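Local coordinates for protein regulator of nonsense transcripts 2 (PDB 4CEK) that takes part in nonsense-mediated mRNA decay as factor UPF2, of which this chain carries the second MIF4G domain, at residues N16-L24 and P170-L179; L235-F245 and L277-K285. One frame throughout, in Å; residues are numbered along the deposited sequence.

Interaction 1 (N16-L24 and P170-L179); sequences NFYENLIDL and PFYARLVATL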
loop_
_atom_site.group_PDB
_atom_site.type_symbol
_atom_site.label_atom_id
_atom_site.label_comp_id
_atom_site.label_asym_id
_atom_site.label_seq_id
_atom_site.Cartn_x
_atom_site.Cartn_y
_atom_site.Cartn_z
ATOM N N ASN A 16 3.882 -17.555 -2.329
ATOM C CA ASN A 16 4.718 -17.281 -3.501
ATOM C C ASN A 16 4.532 -15.859 -4.013
ATOM O O ASN A 16 5.462 -15.241 -4.538
ATOM C CB ASN A 16 4.431 -18.290 -4.628
ATOM C CG ASN A 16 4.879 -19.715 -4.281
ATOM O OD1 ASN A 16 4.136 -20.676 -4.481
ATOM N ND2 ASN A 16 6.086 -19.851 -3.767
ATOM N N PHE A 17 3.329 -15.334 -3.863
ATOM C CA PHE A 17 3.063 -13.996 -4.335
ATOM C C PHE A 17 3.827 -12.972 -3.475
ATOM O O PHE A 17 4.272 -11.942 -3.992
ATOM C CB PHE A 17 1.563 -13.707 -4.342
ATOM C CG PHE A 17 1.212 -12.400 -4.991
ATOM C CD1 PHE A 17 1.071 -12.314 -6.356
ATOM C CD2 PHE A 17 1.058 -11.248 -4.230
ATOM C CE1 PHE A 17 0.762 -11.108 -6.963
ATOM C CE2 PHE A 17 0.727 -10.052 -4.828
ATOM C CZ PHE A 17 0.586 -9.980 -6.192
ATOM N N TYR A 18 4.020 -13.284 -2.192
ATOM C CA TYR A 18 4.565 -12.322 -1.244
ATOM C C TYR A 18 6.019 -12.588 -0.931
ATOM O O TYR A 18 6.702 -11.676 -0.535
ATOM C CB TYR A 18 3.711 -12.253 0.049
ATOM C CG TYR A 18 2.392 -11.568 -0.198
ATOM C CD1 TYR A 18 2.350 -10.196 -0.440
ATOM C CD2 TYR A 18 1.199 -12.283 -0.264
ATOM C CE1 TYR A 18 1.163 -9.551 -0.714
ATOM C CE2 TYR A 18 -0.008 -11.636 -0.540
ATOM C CZ TYR A 18 -0.011 -10.271 -0.767
ATOM O OH TYR A 18 -1.169 -9.587 -1.038
ATOM N N GLU A 19 6.495 -13.815 -1.135
ATOM C CA GLU A 19 7.843 -14.197 -0.752
ATOM C C GLU A 19 8.759 -14.618 -1.893
ATOM O O GLU A 19 9.972 -14.583 -1.718
ATOM C CB GLU A 19 7.797 -15.335 0.258
ATOM C CG GLU A 19 6.847 -15.084 1.414
ATOM C CD GLU A 19 7.193 -15.895 2.645
ATOM O OE1 GLU A 19 7.964 -16.867 2.540
ATOM O OE2 GLU A 19 6.685 -15.556 3.735
ATOM N N ASN A 20 8.215 -15.044 -3.034
ATOM C CA ASN A 20 9.065 -15.489 -4.154
ATOM C C ASN A 20 9.089 -14.484 -5.276
ATOM O O ASN A 20 8.247 -14.488 -6.190
ATOM C CB ASN A 20 8.653 -16.880 -4.651
ATOM C CG ASN A 20 9.030 -17.961 -3.656
ATOM O OD1 ASN A 20 8.210 -18.799 -3.280
ATOM N ND2 ASN A 20 10.271 -17.904 -3.174
ATOM N N LEU A 21 10.070 -13.601 -5.175
ATOM C CA LEU A 21 10.233 -12.483 -6.080
ATOM C C LEU A 21 11.293 -12.865 -7.104
ATOM O O LEU A 21 12.127 -13.741 -6.845
ATOM C CB LEU A 21 10.637 -11.214 -5.294
ATOM C CG LEU A 21 9.616 -10.642 -4.289
ATOM C CD1 LEU A 21 10.074 -9.304 -3.735
ATOM C CD2 LEU A 21 8.257 -10.496 -4.954
ATOM N N ILE A 22 11.231 -12.241 -8.274
ATOM C CA ILE A 22 12.295 -12.405 -9.243
ATOM C C ILE A 22 13.519 -11.649 -8.735
ATOM O O ILE A 22 13.413 -10.506 -8.278
ATOM C CB ILE A 22 11.901 -11.930 -10.651
ATOM C CG1 ILE A 22 10.889 -12.897 -11.275
ATOM C CG2 ILE A 22 13.129 -11.871 -11.558
ATOM C CD1 ILE A 22 11.110 -13.128 -12.757
ATOM N N ASP A 23 14.665 -12.324 -8.783
ATOM C CA ASP A 23 15.946 -11.755 -8.378
ATOM C C ASP A 23 16.501 -10.906 -9.525
ATOM O O ASP A 23 17.209 -11.396 -10.401
ATOM C CB ASP A 23 16.910 -12.886 -8.010
ATOM C CG ASP A 23 18.247 -12.384 -7.511
ATOM O OD1 ASP A 23 18.412 -11.165 -7.271
ATOM O OD2 ASP A 23 19.154 -13.228 -7.359
ATOM N N LEU A 24 16.157 -9.629 -9.529
ATOM C CA LEU A 24 16.655 -8.745 -10.545
ATOM C C LEU A 24 18.127 -8.418 -10.371
ATOM O O LEU A 24 18.745 -8.003 -11.339
ATOM C CB LEU A 24 15.881 -7.438 -10.588
ATOM C CG LEU A 24 14.397 -7.485 -10.889
ATOM C CD1 LEU A 24 13.988 -6.050 -11.131
ATOM C CD2 LEU A 24 14.031 -8.361 -12.071
ATOM N N PRO A 170 -2.077 -5.049 -4.988
ATOM C CA PRO A 170 -1.101 -6.104 -4.651
ATOM C C PRO A 170 0.014 -6.224 -5.700
ATOM O O PRO A 170 1.150 -6.616 -5.373
ATOM C CB PRO A 170 -1.939 -7.403 -4.671
ATOM C CG PRO A 170 -3.351 -6.960 -4.551
ATOM C CD PRO A 170 -3.451 -5.571 -5.097
ATOM N N PHE A 171 -0.332 -5.940 -6.953
ATOM C CA PHE A 171 0.634 -6.060 -8.050
ATOM C C PHE A 171 1.614 -4.871 -7.956
ATOM O O PHE A 171 2.863 -5.057 -7.959
ATOM C CB PHE A 171 -0.115 -6.190 -9.388
ATOM C CG PHE A 171 -1.056 -7.386 -9.415
ATOM C CD1 PHE A 171 -0.557 -8.685 -9.343
ATOM C CD2 PHE A 171 -2.448 -7.212 -9.436
ATOM C CE1 PHE A 171 -1.422 -9.791 -9.291
ATOM C CE2 PHE A 171 -3.318 -8.311 -9.392
ATOM C CZ PHE A 171 -2.804 -9.594 -9.329
ATOM N N TYR A 172 1.046 -3.675 -7.793
ATOM C CA TYR A 172 1.838 -2.496 -7.551
ATOM C C TYR A 172 2.794 -2.644 -6.375
ATOM O O TYR A 172 3.958 -2.272 -6.480
ATOM C CB TYR A 172 0.950 -1.294 -7.408
ATOM C CG TYR A 172 0.408 -0.807 -8.727
ATOM C CD1 TYR A 172 0.477 -1.591 -9.898
ATOM C CD2 TYR A 172 -0.182 0.440 -8.817
ATOM C CE1 TYR A 172 -0.017 -1.115 -11.111
ATOM C CE2 TYR A 172 -0.681 0.920 -10.010
ATOM C CZ TYR A 172 -0.598 0.156 -11.160
ATOM O OH TYR A 172 -1.115 0.689 -12.337
ATOM N N ALA A 173 2.356 -3.256 -5.293
ATOM C CA ALA A 173 3.279 -3.558 -4.211
ATOM C C ALA A 173 4.360 -4.562 -4.624
ATOM O O ALA A 173 5.502 -4.476 -4.162
ATOM C CB ALA A 173 2.535 -4.059 -2.972
ATOM N N ARG A 174 3.999 -5.568 -5.416
ATOM C CA ARG A 174 4.989 -6.569 -5.864
ATOM C C ARG A 174 6.099 -5.911 -6.713
ATOM O O ARG A 174 7.278 -6.174 -6.507
ATOM C CB ARG A 174 4.340 -7.707 -6.666
ATOM C CG ARG A 174 5.163 -8.999 -6.624
ATOM C CD ARG A 174 4.489 -10.126 -7.378
ATOM N NE ARG A 174 5.446 -11.047 -8.012
ATOM C CZ ARG A 174 6.001 -12.120 -7.451
ATOM N NH1 ARG A 174 5.716 -12.473 -6.208
ATOM N NH2 ARG A 174 6.855 -12.865 -8.147
ATOM N N LEU A 175 5.696 -5.060 -7.648
ATOM C CA LEU A 175 6.616 -4.264 -8.464
ATOM C C LEU A 175 7.632 -3.565 -7.566
ATOM O O LEU A 175 8.832 -3.796 -7.691
ATOM C CB LEU A 175 5.841 -3.210 -9.281
ATOM C CG LEU A 175 6.623 -2.453 -10.371
ATOM C CD1 LEU A 175 7.300 -3.423 -11.349
ATOM C CD2 LEU A 175 5.666 -1.538 -11.102
ATOM N N VAL A 176 7.122 -2.769 -6.609
ATOM C CA VAL A 176 7.963 -1.976 -5.738
ATOM C C VAL A 176 8.944 -2.865 -4.990
ATOM O O VAL A 176 10.124 -2.564 -4.934
ATOM C CB VAL A 176 7.131 -1.134 -4.764
ATOM C CG1 VAL A 176 8.023 -0.572 -3.664
ATOM C CG2 VAL A 176 6.392 -0.023 -5.518
ATOM N N ALA A 177 8.472 -3.981 -4.450
ATOM C CA ALA A 177 9.341 -4.840 -3.650
ATOM C C ALA A 177 10.346 -5.583 -4.529
ATOM O O ALA A 177 11.421 -5.989 -4.072
ATOM C CB ALA A 177 8.513 -5.822 -2.852
ATOM N N THR A 178 9.974 -5.802 -5.777
ATOM C CA THR A 178 10.845 -6.505 -6.720
ATOM C C THR A 178 11.991 -5.580 -7.208
ATOM O O THR A 178 13.110 -6.018 -7.403
ATOM C CB THR A 178 10.034 -7.039 -7.916
ATOM O OG1 THR A 178 9.050 -7.978 -7.448
ATOM C CG2 THR A 178 10.944 -7.725 -8.894
ATOM N N LEU A 179 11.685 -4.302 -7.380
ATOM C CA LEU A 179 12.660 -3.301 -7.723
ATOM C C LEU A 179 13.599 -2.920 -6.572
ATOM O O LEU A 179 14.734 -2.519 -6.802
ATOM C CB LEU A 179 11.937 -2.052 -8.250
ATOM C CG LEU A 179 11.216 -2.286 -9.585
ATOM C CD1 LEU A 179 10.483 -1.031 -10.054
ATOM C CD2 LEU A 179 12.229 -2.739 -10.621
#
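Arg174 lays its aliphatic chain over one face of the Phe17 ring, with CD 4.1 Å from the ring centroid in a CH-pi contact, and carries its guanidinium on to the end of helix 13-19. Its CG stands anti to the backbone N (chi1 -155°) and the chain bends at chi3, which brings the flat group up to three backbone carbonyls. Arg174 NH1 donates to Phe17 O at 2.7 Å, a partner lying in the guanidinium plane although NH1 itself sits well above the carbonyl plane. Arg174 NH1 also reaches Asn16 O at 3.2 Å, here in the carbonyl plane and on a lone pair; that oxygen already takes the helical bond from Asn20 N. Arg174 NH2 donates to Asn20 O over 2.9 Å, and NH1 adds a weak bond to the same oxygen. Leu21 CD2 covers one face of the guanidinium, 3.5 Å from Arg174 NH1, while the second methyl, CD1, rests on Ala177. Asp135 forms a salt bridge with NH2, so charge and peptide oxygens together fix the rotation of the group.

The far rim of the Phe17 ring abuts helix 169-179: CE2 meets Pro170 CB, and CE1 comes within 3.5 Å of Phe171 CE1, the two ring planes nearly perpendicular at 85°. At the other end, Leu24 CD1 touches Leu179 CD2 at 3.8 Å, and Thr178 CG2 touches both Leu24 CG and Ile22 O. Thr178 OG1 turns back to bond Arg174 O in its own helix. Arg174 thus gathers the carbonyls of the last turn of helix 13-19 and of Asn20 just beyond it, and ties the chain around helix 13-19 to helix 169-179 in this all-helical MIF4G-family structure.

Interaction 2 (L235-F245 and L277-K285); sequences LHCLKMLLSDF and LLEQMMRKK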
loop_
_atom_site.group_PDB
_atom_site.type_symbol
_atom_site.label_atom_id
_atom_site.label_comp_id
_atom_site.label_asym_id
_atom_site.label_seq_id
_atom_site.Cartn_x
_atom_site.Cartn_y
_atom_site.Cartn_z
ATOM N N LEU A 235 2.162 -0.988 12.657
ATOM C CA LEU A 235 1.634 -0.952 14.023
ATOM C C LEU A 235 1.484 0.465 14.563
ATOM O O LEU A 235 0.547 0.742 15.319
ATOM C CB LEU A 235 2.484 -1.783 14.982
ATOM C CG LEU A 235 2.276 -3.295 14.780
ATOM C CD1 LEU A 235 3.340 -4.128 15.498
ATOM C CD2 LEU A 235 0.887 -3.660 15.250
ATOM N N HIS A 236 2.388 1.371 14.185
ATOM C CA HIS A 236 2.194 2.756 14.580
ATOM C C HIS A 236 0.974 3.369 13.920
ATOM O O HIS A 236 0.215 4.128 14.547
ATOM C CB HIS A 236 3.410 3.599 14.313
ATOM C CG HIS A 236 3.155 5.042 14.573
ATOM N ND1 HIS A 236 2.836 5.910 13.588
ATOM C CD2 HIS A 236 3.046 5.745 15.786
ATOM C CE1 HIS A 236 2.605 7.129 14.144
ATOM N NE2 HIS A 236 2.723 7.013 15.485
ATOM N N CYS A 237 0.748 3.037 12.656
ATOM C CA CYS A 237 -0.457 3.431 11.987
ATOM C C CYS A 237 -1.685 3.009 12.761
ATOM O O CYS A 237 -2.587 3.789 12.983
ATOM C CB CYS A 237 -0.495 2.825 10.574
ATOM S SG CYS A 237 0.638 3.651 9.437
ATOM N N LEU A 238 -1.703 1.760 13.181
ATOM C CA LEU A 238 -2.843 1.218 13.881
ATOM C C LEU A 238 -3.030 1.884 15.227
ATOM O O LEU A 238 -4.139 2.300 15.575
ATOM C CB LEU A 238 -2.626 -0.281 14.040
ATOM C CG LEU A 238 -3.688 -1.119 14.689
ATOM C CD1 LEU A 238 -5.066 -0.780 14.132
ATOM C CD2 LEU A 238 -3.256 -2.568 14.460
ATOM N N LYS A 239 -1.946 2.014 15.984
ATOM C CA LYS A 239 -1.980 2.751 17.248
ATOM C C LYS A 239 -2.497 4.174 17.115
ATOM O O LYS A 239 -3.256 4.605 17.957
ATOM C CB LYS A 239 -0.599 2.757 17.867
ATOM C CG LYS A 239 -0.444 3.599 19.106
ATOM C CD LYS A 239 0.949 3.344 19.687
ATOM C CE LYS A 239 1.637 4.604 20.210
ATOM N NZ LYS A 239 3.083 4.341 20.470
ATOM N N MET A 240 -2.130 4.897 16.051
ATOM C CA MET A 240 -2.679 6.254 15.847
ATOM C C MET A 240 -4.185 6.278 15.660
ATOM O O MET A 240 -4.872 7.211 16.089
ATOM C CB MET A 240 -2.043 6.957 14.639
ATOM C CG MET A 240 -0.623 7.434 14.896
ATOM S SD MET A 240 -0.376 8.243 16.513
ATOM C CE MET A 240 -1.319 9.763 16.240
ATOM N N LEU A 241 -4.690 5.291 14.942
ATOM C CA LEU A 241 -6.110 5.193 14.697
ATOM C C LEU A 241 -6.838 4.820 16.027
ATOM O O LEU A 241 -7.916 5.276 16.247
ATOM C CB LEU A 241 -6.371 4.154 13.608
ATOM C CG LEU A 241 -5.946 4.483 12.172
ATOM C CD1 LEU A 241 -6.157 3.293 11.275
ATOM C CD2 LEU A 241 -6.703 5.696 11.600
ATOM N N LEU A 242 -6.247 4.003 16.901
ATOM C CA LEU A 242 -6.886 3.663 18.159
ATOM C C LEU A 242 -6.880 4.794 19.208
ATOM O O LEU A 242 -7.542 4.670 20.223
ATOM C CB LEU A 242 -6.273 2.415 18.789
ATOM C CG LEU A 242 -6.359 1.114 18.005
ATOM C CD1 LEU A 242 -6.238 -0.064 18.958
ATOM C CD2 LEU A 242 -7.630 0.994 17.196
ATOM N N SER A 243 -6.156 5.883 18.979
ATOM C CA SER A 243 -6.076 6.953 19.973
ATOM C C SER A 243 -7.275 7.871 19.892
ATOM O O SER A 243 -7.716 8.391 20.901
ATOM C CB SER A 243 -4.788 7.756 19.794
ATOM O OG SER A 243 -3.657 6.936 20.034
ATOM N N ASP A 244 -7.774 8.099 18.684
ATOM C CA ASP A 244 -9.025 8.812 18.490
ATOM C C ASP A 244 -9.937 7.864 17.698
ATOM O O ASP A 244 -10.084 7.962 16.475
ATOM C CB ASP A 244 -8.795 10.152 17.774
ATOM C CG ASP A 244 -10.103 10.877 17.433
ATOM O OD1 ASP A 244 -11.068 10.822 18.238
ATOM O OD2 ASP A 244 -10.164 11.495 16.342
ATOM N N PHE A 245 -10.573 6.963 18.435
ATOM C CA PHE A 245 -11.344 5.865 17.860
ATOM C C PHE A 245 -12.762 6.281 17.459
ATOM O O PHE A 245 -13.744 5.906 18.088
ATOM C CB PHE A 245 -11.359 4.704 18.864
ATOM C CG PHE A 245 -11.449 3.347 18.237
ATOM C CD1 PHE A 245 -10.619 2.990 17.179
ATOM C CD2 PHE A 245 -12.336 2.405 18.732
ATOM C CE1 PHE A 245 -10.692 1.730 16.619
ATOM C CE2 PHE A 245 -12.402 1.144 18.184
ATOM C CZ PHE A 245 -11.581 0.804 17.129
ATOM N N LEU A 277 -3.203 -4.881 20.716
ATOM C CA LEU A 277 -3.985 -3.822 20.076
ATOM C C LEU A 277 -5.367 -4.332 19.652
ATOM O O LEU A 277 -6.341 -3.577 19.667
ATOM C CB LEU A 277 -3.225 -3.214 18.865
ATOM C CG LEU A 277 -1.958 -2.352 19.166
ATOM C CD1 LEU A 277 -1.195 -1.913 17.906
ATOM C CD2 LEU A 277 -2.269 -1.131 20.025
ATOM N N LEU A 278 -5.437 -5.599 19.235
ATOM C CA LEU A 278 -6.722 -6.238 18.873
ATOM C C LEU A 278 -7.654 -6.283 20.077
ATOM O O LEU A 278 -8.841 -5.954 19.950
ATOM C CB LEU A 278 -6.511 -7.658 18.345
ATOM C CG LEU A 278 -5.904 -7.770 16.969
ATOM C CD1 LEU A 278 -5.579 -9.245 16.638
ATOM C CD2 LEU A 278 -6.801 -7.125 15.943
ATOM N N GLU A 279 -7.089 -6.641 21.235
ATOM C CA GLU A 279 -7.841 -6.668 22.500
ATOM C C GLU A 279 -8.209 -5.279 22.961
ATOM O O GLU A 279 -9.281 -5.107 23.524
ATOM C CB GLU A 279 -7.089 -7.399 23.626
ATOM C CG GLU A 279 -6.774 -8.862 23.357
ATOM C CD GLU A 279 -8.005 -9.781 23.222
ATOM O OE1 GLU A 279 -8.997 -9.614 23.974
ATOM O OE2 GLU A 279 -7.965 -10.697 22.356
ATOM N N GLN A 280 -7.379 -4.269 22.711
ATOM C CA GLN A 280 -7.813 -2.896 23.044
ATOM C C GLN A 280 -8.974 -2.405 22.192
ATOM O O GLN A 280 -9.781 -1.589 22.651
ATOM C CB GLN A 280 -6.692 -1.881 22.889
ATOM C CG GLN A 280 -5.568 -2.005 23.900
ATOM C CD GLN A 280 -4.431 -1.033 23.593
ATOM O OE1 GLN A 280 -4.635 -0.013 22.913
ATOM N NE2 GLN A 280 -3.231 -1.349 24.080
ATOM N N MET A 281 -9.042 -2.844 20.934
ATOM C CA MET A 281 -10.188 -2.478 20.070
ATOM C C MET A 281 -11.466 -3.121 20.564
ATOM O O MET A 281 -12.477 -2.469 20.590
ATOM C CB MET A 281 -9.996 -2.921 18.653
ATOM C CG MET A 281 -8.884 -2.236 17.929
ATOM S SD MET A 281 -8.662 -2.925 16.260
ATOM C CE MET A 281 -10.255 -2.680 15.475
ATOM N N MET A 282 -11.399 -4.401 20.932
ATOM C CA MET A 282 -12.542 -5.126 21.479
ATOM C C MET A 282 -12.983 -4.540 22.815
ATOM O O MET A 282 -14.166 -4.240 23.000
ATOM C CB MET A 282 -12.228 -6.603 21.620
ATOM C CG MET A 282 -12.234 -7.306 20.273
ATOM S SD MET A 282 -13.831 -7.441 19.420
ATOM C CE MET A 282 -14.276 -9.076 20.018
ATOM N N ARG A 283 -12.032 -4.306 23.716
ATOM C CA ARG A 283 -12.354 -3.589 24.957
ATOM C C ARG A 283 -13.049 -2.247 24.692
ATOM O O ARG A 283 -13.984 -1.893 25.403
ATOM C CB ARG A 283 -11.112 -3.415 25.842
ATOM C CG ARG A 283 -10.645 -4.718 26.486
ATOM C CD ARG A 283 -9.445 -4.502 27.407
ATOM N NE ARG A 283 -9.344 -5.512 28.470
ATOM C CZ ARG A 283 -8.772 -6.717 28.345
ATOM N NH1 ARG A 283 -8.246 -7.118 27.186
ATOM N NH2 ARG A 283 -8.729 -7.542 29.395
ATOM N N LYS A 284 -12.629 -1.529 23.652
ATOM C CA LYS A 284 -13.172 -0.195 23.338
ATOM C C LYS A 284 -14.555 -0.189 22.718
ATOM O O LYS A 284 -15.247 0.784 22.869
ATOM C CB LYS A 284 -12.263 0.538 22.341
ATOM C CG LYS A 284 -11.049 1.254 22.917
ATOM C CD LYS A 284 -10.393 2.134 21.847
ATOM C CE LYS A 284 -9.002 2.591 22.252
ATOM N NZ LYS A 284 -9.029 3.567 23.380
ATOM N N LYS A 285 -14.940 -1.209 21.941
ATOM C CA LYS A 285 -16.307 -1.230 21.360
ATOM C C LYS A 285 -17.399 -1.211 22.452
ATOM O O LYS A 285 -18.317 -0.402 22.367
ATOM C CB LYS A 285 -16.531 -2.397 20.365
ATOM C CG LYS A 285 -16.184 -3.775 20.899
ATOM C CD LYS A 285 -17.224 -4.835 20.632
ATOM C CE LYS A 285 -16.920 -6.076 21.457
ATOM N NZ LYS A 285 -17.994 -7.098 21.327
#
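Leu242 drives both its methyls against Met281 CG, CD2 at 3.5 Å and CD1 at 3.6 Å, the two side chains crossing at about a right angle. CD1 also touches Leu277 O, since CG beside the backbone N (chi1 -61°) sends the branch across to helix 268-287. One turn back, Leu277 CD1 meets Leu235 CD2 at 3.8 Å and Leu238 CD2 at 4.1 Å. Met281 CE comes to the edge of the ring of Phe245, which lies in the chain after helix 231-243, 4.1 Å from Phe245 CZ. Leu257 of the intervening helix 247-266 touches both Leu238 and Met281, closing this buried side. Cut back to an alanine, Leu242 would probably leave a gap beside Met281 CG and Leu277, with the methionine chain freer to shift.

The solvent side is looser. Lys239 turns its amine away, and Gln280 OE1 comes no nearer than 4.3 Å to Leu242 CD1. Lys284 instead uses its methylenes: CD lies 3.7 Å from Phe245 CD2, and CE passes close to Leu242 O. The axes of the two segments approach to 11.1 Å and run nearly parallel, crossing at 16°, a spacing filled by long side chains. No hydrogen bond or salt bridge links the two segments, which implies that shape and the burial of leucine, methionine and phenylalanine carbon hold them together.

In the fold
Interaction 1 precedes interaction 2 along the chain, and the two lie on opposite sides of its centre, about 30 Å apart between centres and about 15 Å between nearest atoms. They share no helix. Interaction 1 joins helix 13-19 and the chain following it to helix 169-179, across 146 residues of sequence; interaction 2 pairs helices 231-243 and 268-287 with only helix 247-266 between them. Helices 185-203 and 210-225 come between the two contacts in sequence and each touches one of them. The all-helical fold thus combines a distant N-terminal attachment, made through arginine-carbonyl bonds together with aromatic and aliphatic packing, with local apolar packing of near neighbours, consistent with a stacked-helix MIF4G domain.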